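Local coordinates for protein peptidase S15/CocE/NonD (PDB 4PF1) that probably acts as a serine aminopeptidase of the alpha/beta-hydrolase fold, cleaving residues from the amino ends of peptides, at residues 116-121 with 160-165; 186-191 with 273-278; 193-198 with 296-301. All coordinates share one frame; numbering follows the deposited sequence.

Contact 1 of 3, residues 116-121 with 160-165; sequences YMMNKP and GSYEGY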
loop_
_atom_site.group_PDB
_atom_site.type_symbol
_atom_site.label_atom_id
_atom_site.label_comp_id
_atom_site.label_asym_id
_atom_site.label_seq_id
_atom_site.Cartn_x
_atom_site.Cartn_y
_atom_site.Cartn_z
ATOM N N TYR A 116 14.918 -31.953 -26.166
ATOM C CA TYR A 116 13.816 -31.014 -26.071
ATOM C C TYR A 116 13.665 -30.189 -27.339
ATOM O O TYR A 116 14.584 -29.473 -27.739
ATOM C CB TYR A 116 13.948 -30.104 -24.835
ATOM C CG TYR A 116 12.827 -29.093 -24.715
ATOM C CD1 TYR A 116 11.517 -29.500 -24.483
ATOM C CD2 TYR A 116 13.064 -27.736 -24.911
ATOM C CE1 TYR A 116 10.474 -28.580 -24.420
ATOM C CE2 TYR A 116 12.028 -26.804 -24.843
ATOM C CZ TYR A 116 10.735 -27.231 -24.591
ATOM O OH TYR A 116 9.708 -26.326 -24.523
ATOM N N MET A 117 12.484 -30.293 -27.959
ATOM C CA MET A 117 12.096 -29.527 -29.135
ATOM C C MET A 117 10.933 -28.633 -28.742
ATOM O O MET A 117 9.895 -29.151 -28.318
ATOM C CB MET A 117 11.703 -30.464 -30.293
ATOM C CG MET A 117 12.887 -31.045 -31.043
ATOM S SD MET A 117 12.380 -32.292 -32.261
ATOM C CE MET A 117 11.765 -31.237 -33.572
ATOM N N MET A 118 11.127 -27.294 -28.806
ATOM C CA MET A 118 10.111 -26.289 -28.452
ATOM C C MET A 118 8.783 -26.623 -29.134
ATOM O O MET A 118 8.737 -26.692 -30.358
ATOM C CB MET A 118 10.591 -24.876 -28.858
ATOM C CG MET A 118 9.559 -23.766 -28.618
ATOM S SD MET A 118 9.356 -23.310 -26.884
ATOM C CE MET A 118 10.959 -22.536 -26.550
ATOM N N ASN A 119 7.717 -26.868 -28.332
ATOM C CA ASN A 119 6.376 -27.235 -28.821
ATOM C C ASN A 119 6.488 -28.338 -29.878
ATOM O O ASN A 119 6.000 -28.170 -31.002
ATOM C CB ASN A 119 5.633 -26.008 -29.388
ATOM C CG ASN A 119 5.396 -24.911 -28.391
ATOM O OD1 ASN A 119 6.054 -23.868 -28.425
ATOM N ND2 ASN A 119 4.419 -25.100 -27.509
ATOM N N LYS A 120 7.201 -29.438 -29.535
ATOM C CA LYS A 120 7.479 -30.559 -30.436
ATOM C C LYS A 120 6.236 -30.927 -31.262
ATOM O O LYS A 120 5.194 -31.260 -30.688
ATOM C CB LYS A 120 7.991 -31.779 -29.653
ATOM C CG LYS A 120 8.704 -32.799 -30.525
ATOM C CD LYS A 120 9.013 -34.054 -29.758
ATOM C CE LYS A 120 9.867 -34.994 -30.564
ATOM N NZ LYS A 120 10.152 -36.252 -29.824
ATOM N N PRO A 121 6.302 -30.784 -32.608
ATOM C CA PRO A 121 5.126 -31.106 -33.430
ATOM C C PRO A 121 4.952 -32.611 -33.622
ATOM O O PRO A 121 5.812 -33.389 -33.205
ATOM C CB PRO A 121 5.424 -30.400 -34.756
ATOM C CG PRO A 121 6.910 -30.369 -34.843
ATOM C CD PRO A 121 7.454 -30.368 -33.439
ATOM N N GLY A 160 -3.112 -24.796 -19.135
ATOM C CA GLY A 160 -3.079 -23.532 -19.859
ATOM C C GLY A 160 -1.760 -23.247 -20.547
ATOM O O GLY A 160 -0.714 -23.739 -20.114
ATOM N N SER A 161 -1.804 -22.421 -21.622
ATOM C CA SER A 161 -0.636 -21.994 -22.412
ATOM C C SER A 161 0.076 -23.212 -23.051
ATOM O O SER A 161 -0.550 -23.917 -23.849
ATOM C CB SER A 161 0.320 -21.173 -21.548
ATOM O OG SER A 161 1.164 -20.354 -22.335
ATOM N N TYR A 162 1.362 -23.473 -22.687
ATOM C CA TYR A 162 2.117 -24.641 -23.168
ATOM C C TYR A 162 1.440 -25.926 -22.678
ATOM O O TYR A 162 1.357 -26.902 -23.423
ATOM C CB TYR A 162 3.575 -24.580 -22.678
ATOM C CG TYR A 162 4.570 -25.358 -23.519
ATOM C CD1 TYR A 162 4.557 -26.753 -23.541
ATOM C CD2 TYR A 162 5.604 -24.709 -24.188
ATOM C CE1 TYR A 162 5.506 -27.475 -24.266
ATOM C CE2 TYR A 162 6.556 -25.421 -24.916
ATOM C CZ TYR A 162 6.511 -26.805 -24.941
ATOM O OH TYR A 162 7.458 -27.510 -25.647
ATOM N N GLU A 163 0.912 -25.902 -21.436
ATOM C CA GLU A 163 0.174 -27.028 -20.854
ATOM C C GLU A 163 -1.170 -27.211 -21.575
ATOM O O GLU A 163 -1.730 -28.300 -21.560
ATOM C CB GLU A 163 -0.033 -26.830 -19.345
ATOM C CG GLU A 163 1.271 -26.815 -18.560
ATOM C CD GLU A 163 1.167 -26.430 -17.097
ATOM O OE1 GLU A 163 0.039 -26.184 -16.614
ATOM O OE2 GLU A 163 2.223 -26.375 -16.429
ATOM N N GLY A 164 -1.651 -26.142 -22.212
ATOM C CA GLY A 164 -2.853 -26.165 -23.036
ATOM C C GLY A 164 -2.554 -26.788 -24.383
ATOM O O GLY A 164 -3.379 -27.523 -24.927
ATOM N N TYR A 165 -1.345 -26.510 -24.915
ATOM C CA TYR A 165 -0.840 -27.083 -26.166
ATOM C C TYR A 165 -0.675 -28.598 -26.000
ATOM O O TYR A 165 -1.082 -29.351 -26.882
ATOM C CB TYR A 165 0.498 -26.411 -26.569
ATOM C CG TYR A 165 1.285 -27.150 -27.632
ATOM C CD1 TYR A 165 1.036 -26.940 -28.984
ATOM C CD2 TYR A 165 2.314 -28.023 -27.286
ATOM C CE1 TYR A 165 1.762 -27.611 -29.967
ATOM C CE2 TYR A 165 3.035 -28.714 -28.261
ATOM C CZ TYR A 165 2.764 -28.493 -29.602
ATOM O OH TYR A 165 3.487 -29.139 -30.573
HETATM O O HOH W 1 7.971 -29.929 -26.474
#
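The phenolic oxygen of Tyr162 is gripped from three directions, all by groups that 116-121 supplies or holds. Tyr162 OH lies 2.8 Å from Tyr116 OH, a hydrogen bond in which either hydroxyl could donate. It also accepts from Asn119 N at 2.8 Å, with a moderately bent N-H angle of 146°. Water 1, in the plane of the Tyr162 ring at its edge, is 2.6 Å from Tyr162 OH and donates in turn to Met117 O. A phenylalanine in place of Tyr162 would probably leave the Asn119 N-H without its acceptor and would take from Tyr116 OH and water 1 their shared partner.

Asn119 is the polar wedge of the contact. Its CG stands trans to the carbonyl carbon (chi1 -61°), which brings the amide to two tyrosine faces at once. Asn119 ND2 lies 3.4 Å above the Tyr162 ring plane and 3.6 Å above that of Tyr165, toward the rim in both cases, and the amide is turned 25° from the Tyr162 plane. Asn119 CB adds a CH-pi contact, 4.1 Å from the Tyr165 centroid and over its face. Met118 completes the set at the Tyr162 edge, a Met-aromatic contact with Met118 SD 4.0 Å from Tyr162 CE2. Tyr165 OH, 2.7 Å from Lys120 O, has Asn119 O as an alternative acceptor, so its one proton is not assigned.

Tyr162 and Tyr165 project from the start of helix 162-169. Ser161, whose positive phi fits a nucleophile elbow, joins that helix to strand 154-160 of the central sheet. Beyond the loop, Tyr210 and Glu215 of helix 204-215 pack on Met118, while Ser17 and Asp18 of the second subunit bond the backbone of Tyr116 and Met118.

Contact 2 of 3, residues 186-191 with 273-278; sequences SMVDGW and AMDKML
Val188 and Met274 share the one direct hydrogen bond between the segments, Met274 N to Val188 O at 3.0 Å. It is nearly straight at the hydrogen (176°), although the donor stands 32° off the carbonyl plane. Its effect is to give an N-H of the first turn of helix 274-279 an acceptor from the 186-191 loop.

One apolar contact lies beside this bond. Val188 turns CG1 trans to its own nitrogen (chi1 168°), which swings that methyl to 3.8 Å from Met274 CB. Other van der Waals contacts involve polar atoms: Val188 CG1 is 3.5 Å from Asp275 N, Asp189 OD2 is 3.4 Å from Ala273 CB, and Met274 CG lies against the carbonyl oxygens of Met187 and Val188. Leu305 of helix 301-309 also packs on Val188.

Across the contact the side-chain polar link runs through water 2, which donates to Asp189 OD2 at 2.7 Å and to Asp275 OD1 at 2.7 Å. Asp189 OD2 is hydrogen-bonded to Tyr265 OH as well, whereas Asp189 OD1 uses its anti lone pair to accept from Trp191 N in an Asx turn.

Among the charges, Asp189 OD2 and Asp275 OD1 approach to 4.4 Å, bridged by water 2. Lys276 NZ is 4.1 Å from Asp189 OD2, short of a salt bridge, and makes a long one with Asp275 OD2. Lys304 pairs with Asp275 OD2, which would favour its ionised form; water 2 and Tyr265 satisfy Asp189 OD2.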
loop_
_atom_site.group_PDB
_atom_site.type_symbol
_atom_site.label_atom_id
_atom_site.label_comp_id
_atom_site.label_asym_id
_atom_site.label_seq_id
_atom_site.Cartn_x
_atom_site.Cartn_y
_atom_site.Cartn_z
ATOM N N SER A 186 -4.517 -21.824 -24.814
ATOM C CA SER A 186 -3.540 -22.674 -25.494
ATOM C C SER A 186 -2.684 -21.955 -26.530
ATOM O O SER A 186 -3.130 -20.995 -27.166
ATOM C CB SER A 186 -4.244 -23.844 -26.172
ATOM O OG SER A 186 -4.918 -24.650 -25.221
ATOM N N MET A 187 -1.451 -22.468 -26.724
ATOM C CA MET A 187 -0.542 -22.025 -27.774
ATOM C C MET A 187 -1.014 -22.702 -29.059
ATOM O O MET A 187 -0.989 -23.935 -29.139
ATOM C CB MET A 187 0.917 -22.408 -27.433
ATOM C CG MET A 187 1.458 -21.730 -26.179
ATOM S SD MET A 187 3.116 -22.303 -25.699
ATOM C CE MET A 187 4.076 -21.633 -27.006
ATOM N N VAL A 188 -1.561 -21.928 -30.006
ATOM C CA VAL A 188 -2.143 -22.496 -31.230
ATOM C C VAL A 188 -1.342 -22.065 -32.460
ATOM O O VAL A 188 -0.919 -22.919 -33.241
ATOM C CB VAL A 188 -3.650 -22.137 -31.342
ATOM C CG1 VAL A 188 -4.217 -22.454 -32.724
ATOM C CG2 VAL A 188 -4.452 -22.845 -30.256
ATOM N N ASP A 189 -1.146 -20.754 -32.643
ATOM C CA ASP A 189 -0.357 -20.257 -33.758
ATOM C C ASP A 189 0.572 -19.159 -33.266
ATOM O O ASP A 189 0.149 -18.012 -33.082
ATOM C CB ASP A 189 -1.249 -19.776 -34.918
ATOM C CG ASP A 189 -0.548 -19.757 -36.268
ATOM O OD1 ASP A 189 0.636 -19.348 -36.320
ATOM O OD2 ASP A 189 -1.204 -20.079 -37.279
ATOM N N GLY A 190 1.834 -19.533 -33.059
ATOM C CA GLY A 190 2.881 -18.651 -32.558
ATOM C C GLY A 190 3.277 -17.527 -33.495
ATOM O O GLY A 190 3.945 -16.584 -33.072
ATOM N N TRP A 191 2.866 -17.613 -34.770
ATOM C CA TRP A 191 3.178 -16.597 -35.775
ATOM C C TRP A 191 1.971 -15.696 -36.041
ATOM O O TRP A 191 2.129 -14.474 -36.109
ATOM C CB TRP A 191 3.645 -17.258 -37.080
ATOM C CG TRP A 191 4.325 -16.325 -38.040
ATOM C CD1 TRP A 191 5.668 -16.193 -38.239
ATOM C CD2 TRP A 191 3.693 -15.426 -38.962
ATOM N NE1 TRP A 191 5.912 -15.263 -39.222
ATOM C CE2 TRP A 191 4.718 -14.777 -39.684
ATOM C CE3 TRP A 191 2.355 -15.095 -39.242
ATOM C CZ2 TRP A 191 4.448 -13.832 -40.681
ATOM C CZ3 TRP A 191 2.091 -14.148 -40.216
ATOM C CH2 TRP A 191 3.128 -13.530 -40.925
ATOM N N ALA A 273 0.435 -24.900 -37.050
ATOM C CA ALA A 273 -0.809 -24.254 -36.599
ATOM C C ALA A 273 -1.789 -25.310 -36.075
ATOM O O ALA A 273 -2.217 -26.189 -36.825
ATOM C CB ALA A 273 -1.433 -23.456 -37.733
ATOM N N MET A 274 -2.059 -25.269 -34.761
ATOM C CA MET A 274 -2.888 -26.247 -34.053
ATOM C C MET A 274 -4.334 -26.283 -34.538
ATOM O O MET A 274 -4.935 -27.353 -34.539
ATOM C CB MET A 274 -2.840 -26.002 -32.541
ATOM C CG MET A 274 -1.469 -26.254 -31.944
ATOM S SD MET A 274 -0.885 -27.935 -32.274
ATOM C CE MET A 274 -1.659 -28.799 -30.896
ATOM N N ASP A 275 -4.888 -25.127 -34.956
ATOM C CA ASP A 275 -6.252 -25.053 -35.491
ATOM C C ASP A 275 -6.335 -25.790 -36.837
ATOM O O ASP A 275 -7.276 -26.547 -37.065
ATOM C CB ASP A 275 -6.707 -23.584 -35.641
ATOM C CG ASP A 275 -5.864 -22.754 -36.591
ATOM O OD1 ASP A 275 -4.636 -22.654 -36.365
ATOM O OD2 ASP A 275 -6.429 -22.205 -37.556
ATOM N N LYS A 276 -5.322 -25.601 -37.702
ATOM C CA LYS A 276 -5.258 -26.230 -39.020
ATOM C C LYS A 276 -4.958 -27.732 -38.888
ATOM O O LYS A 276 -5.565 -28.538 -39.598
ATOM C CB LYS A 276 -4.215 -25.526 -39.903
ATOM C CG LYS A 276 -4.628 -24.108 -40.302
ATOM C CD LYS A 276 -3.476 -23.319 -40.915
ATOM C CE LYS A 276 -3.876 -21.913 -41.305
ATOM N NZ LYS A 276 -4.049 -21.025 -40.120
ATOM N N MET A 277 -4.074 -28.105 -37.932
ATOM C CA MET A 277 -3.699 -29.496 -37.651
ATOM C C MET A 277 -4.905 -30.297 -37.092
ATOM O O MET A 277 -5.236 -31.347 -37.644
ATOM C CB MET A 277 -2.502 -29.544 -36.675
ATOM C CG MET A 277 -1.870 -30.924 -36.533
ATOM S SD MET A 277 -2.672 -31.950 -35.267
ATOM C CE MET A 277 -1.907 -31.299 -33.788
ATOM N N LEU A 278 -5.556 -29.798 -36.011
ATOM C CA LEU A 278 -6.710 -30.471 -35.383
ATOM C C LEU A 278 -7.910 -30.606 -36.339
ATOM O O LEU A 278 -8.704 -31.541 -36.191
ATOM C CB LEU A 278 -7.150 -29.743 -34.099
ATOM C CG LEU A 278 -6.307 -30.013 -32.850
ATOM C CD1 LEU A 278 -6.396 -28.864 -31.879
ATOM C CD2 LEU A 278 -6.736 -31.290 -32.163
HETATM O O HOH W 2 -3.852 -20.282 -37.409
#

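Contact 3 of 3, residues 193-198 with 296-301; sequences GDDWFH and QEDIYG. With GOL (glycerol), chain I.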
loop_
_atom_site.group_PDB
_atom_site.type_symbol
_atom_site.label_atom_id
_atom_site.label_comp_id
_atom_site.label_asym_id
_atom_site.label_seq_id
_atom_site.Cartn_x
_atom_site.Cartn_y
_atom_site.Cartn_z
ATOM N N GLY A 193 -0.835 -15.004 -34.207
ATOM C CA GLY A 193 -1.209 -14.094 -33.127
ATOM C C GLY A 193 -1.078 -14.577 -31.699
ATOM O O GLY A 193 -1.747 -14.037 -30.812
ATOM N N ASP A 194 -0.204 -15.555 -31.437
ATOM C CA ASP A 194 -0.051 -16.005 -30.063
ATOM C C ASP A 194 1.247 -15.447 -29.413
ATOM O O ASP A 194 1.318 -14.241 -29.189
ATOM C CB ASP A 194 -0.197 -17.530 -29.925
ATOM C CG ASP A 194 -1.649 -18.016 -29.982
ATOM O OD1 ASP A 194 -2.554 -17.249 -29.574
ATOM O OD2 ASP A 194 -1.876 -19.163 -30.420
ATOM N N ASP A 195 2.235 -16.296 -29.086
ATOM C CA ASP A 195 3.407 -15.878 -28.302
ATOM C C ASP A 195 4.573 -15.218 -29.051
ATOM O O ASP A 195 5.150 -14.273 -28.513
ATOM C CB ASP A 195 3.970 -17.065 -27.515
ATOM C CG ASP A 195 3.042 -17.546 -26.427
ATOM O OD1 ASP A 195 2.888 -16.828 -25.420
ATOM O OD2 ASP A 195 2.474 -18.639 -26.582
ATOM N N TRP A 196 5.008 -15.776 -30.189
ATOM C CA TRP A 196 6.236 -15.323 -30.859
ATOM C C TRP A 196 6.024 -14.136 -31.808
ATOM O O TRP A 196 6.847 -13.223 -31.812
ATOM C CB TRP A 196 6.930 -16.493 -31.587
ATOM C CG TRP A 196 6.793 -17.822 -30.884
ATOM C CD1 TRP A 196 6.233 -18.960 -31.386
ATOM C CD2 TRP A 196 7.152 -18.118 -29.522
ATOM N NE1 TRP A 196 6.219 -19.947 -30.428
ATOM C CE2 TRP A 196 6.773 -19.455 -29.271
ATOM C CE3 TRP A 196 7.744 -17.375 -28.484
ATOM C CZ2 TRP A 196 7.026 -20.085 -28.047
ATOM C CZ3 TRP A 196 7.947 -17.986 -27.255
ATOM C CH2 TRP A 196 7.589 -19.325 -27.046
ATOM N N PHE A 197 4.951 -14.155 -32.615
ATOM C CA PHE A 197 4.621 -13.069 -33.546
ATOM C C PHE A 197 3.118 -12.784 -33.548
ATOM O O PHE A 197 2.321 -13.683 -33.278
ATOM C CB PHE A 197 5.046 -13.408 -35.002
ATOM C CG PHE A 197 6.478 -13.803 -35.281
ATOM C CD1 PHE A 197 6.919 -15.101 -35.035
ATOM C CD2 PHE A 197 7.334 -12.941 -35.957
ATOM C CE1 PHE A 197 8.223 -15.488 -35.353
ATOM C CE2 PHE A 197 8.642 -13.328 -36.272
ATOM C CZ PHE A 197 9.077 -14.599 -35.971
ATOM N N HIS A 198 2.738 -11.545 -33.920
ATOM C CA HIS A 198 1.356 -11.138 -34.164
ATOM C C HIS A 198 1.290 -10.598 -35.577
ATOM O O HIS A 198 1.797 -9.504 -35.843
ATOM C CB HIS A 198 0.861 -10.104 -33.135
ATOM C CG HIS A 198 0.421 -10.698 -31.832
ATOM N ND1 HIS A 198 -0.610 -10.143 -31.106
ATOM C CD2 HIS A 198 0.918 -11.754 -31.148
ATOM C CE1 HIS A 198 -0.710 -10.874 -30.008
ATOM N NE2 HIS A 198 0.193 -11.850 -29.987
ATOM N N GLN A 296 -2.835 -11.579 -22.526
ATOM C CA GLN A 296 -1.657 -10.862 -23.026
ATOM C C GLN A 296 -0.603 -11.799 -23.671
ATOM O O GLN A 296 0.457 -11.323 -24.097
ATOM C CB GLN A 296 -1.028 -10.023 -21.887
ATOM C CG GLN A 296 -0.206 -10.824 -20.846
ATOM C CD GLN A 296 -1.007 -11.574 -19.794
ATOM O OE1 GLN A 296 -2.238 -11.662 -19.838
ATOM N NE2 GLN A 296 -0.305 -12.167 -18.833
ATOM N N GLU A 297 -0.896 -13.115 -23.769
ATOM C CA GLU A 297 0.064 -14.057 -24.336
ATOM C C GLU A 297 -0.516 -14.895 -25.480
ATOM O O GLU A 297 0.156 -15.054 -26.501
ATOM C CB GLU A 297 0.641 -14.967 -23.243
ATOM C CG GLU A 297 1.598 -14.237 -22.308
ATOM C CD GLU A 297 2.425 -15.085 -21.360
ATOM O OE1 GLU A 297 3.106 -14.495 -20.489
ATOM O OE2 GLU A 297 2.417 -16.328 -21.497
ATOM N N ASP A 298 -1.737 -15.441 -25.316
ATOM C CA ASP A 298 -2.366 -16.294 -26.340
ATOM C C ASP A 298 -3.827 -15.881 -26.582
ATOM O O ASP A 298 -4.751 -16.646 -26.289
ATOM C CB ASP A 298 -2.274 -17.781 -25.933
ATOM C CG ASP A 298 -0.852 -18.282 -25.794
ATOM O OD1 ASP A 298 -0.242 -18.614 -26.823
ATOM O OD2 ASP A 298 -0.357 -18.342 -24.657
ATOM N N ILE A 299 -4.026 -14.666 -27.136
ATOM C CA ILE A 299 -5.351 -14.082 -27.397
ATOM C C ILE A 299 -5.983 -14.590 -28.727
ATOM O O ILE A 299 -7.177 -14.376 -28.959
ATOM C CB ILE A 299 -5.246 -12.523 -27.371
ATOM C CG1 ILE A 299 -6.581 -11.866 -26.963
ATOM C CG2 ILE A 299 -4.669 -11.946 -28.679
ATOM C CD1 ILE A 299 -6.436 -10.589 -26.185
ATOM N N TYR A 300 -5.184 -15.252 -29.581
ATOM C CA TYR A 300 -5.607 -15.729 -30.905
ATOM C C TYR A 300 -6.130 -17.177 -30.874
ATOM O O TYR A 300 -7.130 -17.489 -31.532
ATOM C CB TYR A 300 -4.411 -15.619 -31.881
ATOM C CG TYR A 300 -4.621 -16.237 -33.246
ATOM C CD1 TYR A 300 -5.088 -15.475 -34.313
ATOM C CD2 TYR A 300 -4.256 -17.556 -33.499
ATOM C CE1 TYR A 300 -5.266 -16.033 -35.576
ATOM C CE2 TYR A 300 -4.447 -18.131 -34.753
ATOM C CZ TYR A 300 -4.945 -17.362 -35.793
ATOM O OH TYR A 300 -5.095 -17.910 -37.041
ATOM N N GLY A 301 -5.415 -18.035 -30.157
ATOM C CA GLY A 301 -5.644 -19.472 -30.089
ATOM C C GLY A 301 -7.040 -20.016 -29.845
ATOM O O GLY A 301 -7.570 -20.750 -30.685
HETATM C C1 GOL I . 5.033 -19.224 -23.226
HETATM O O1 GOL I . 3.852 -19.539 -23.953
HETATM C C2 GOL I . 5.180 -17.729 -23.049
HETATM O O2 GOL I . 5.233 -17.414 -21.652
HETATM C C3 GOL I . 6.448 -17.269 -23.732
HETATM O O3 GOL I . 6.816 -15.961 -23.313
HETATM O O HOH W 3 -1.414 -13.482 -28.092
#
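Asp194 and Asp298 cross at roughly a right angle, carboxylate planes 66° apart: Asp194 turns to the 300-301 backbone, Asp298 turns OD1 to Asp195. Asp194 CG lies anti to its carbonyl carbon (chi1 -77°), which directs OD1 to the turn before helix 301-309; its syn lone pair takes Gly301 N at 3.0 Å, with a weak bond from Tyr300 N. Asp194 OD2 accepts from Val188 N and Asp189 N.

Asp195 meets Asp298 obliquely, planes 77° apart, with Asp195 OD2 2.7 Å from Asp298 OD1. Asp195 OD2 also takes a weak bond from glycerol O1, and the extended Glu297 reaches the same molecule, OE2 to O2 at 3.0 Å, while Glu297 OE1 is hydrogen-bonded to Trp453 NE1.

Gly193 lets the backbones close up; a CB there would stand 3.0 Å from Tyr300 CB. Gly193 CA lies over a His198 face, and His198 NE2 donates in its ring plane to Asp194 O at 2.8 Å.

Glycerol, probably from the crystallisation liquor, marks the pocket and is hydrogen-bonded to Ser161 OG, the probable nucleophile. Asp195, Glu297 and Asp298 are reminiscent of a carboxylate cluster for a substrate's amino group, as in related alpha-amino acid ester hydrolases.

All three contacts are buried, but only contact 1 meets another subunit, and contact 3 lies nearest the centre of the chain. Contacts 1 and 2 share the surroundings of helix 162-169: Tyr165 CE1 touches Met274 SD at 3.5 Å. Contacts 2 and 3 interlock, since their segments alternate along the chain and both border helix 301-309; Gly190 O lies 2.7 Å from Phe197 N, a probable hydrogen bond. Chemistry changes with place: contact 1 relies on tyrosine hydroxyls and aromatic faces, contact 2 on a helix start and a bridging water, contact 3 on crowded carboxylates. All three border the probable active site, contact 2 through Met187, and Ser161 OG is 3.4 Å from Asp298 OD2.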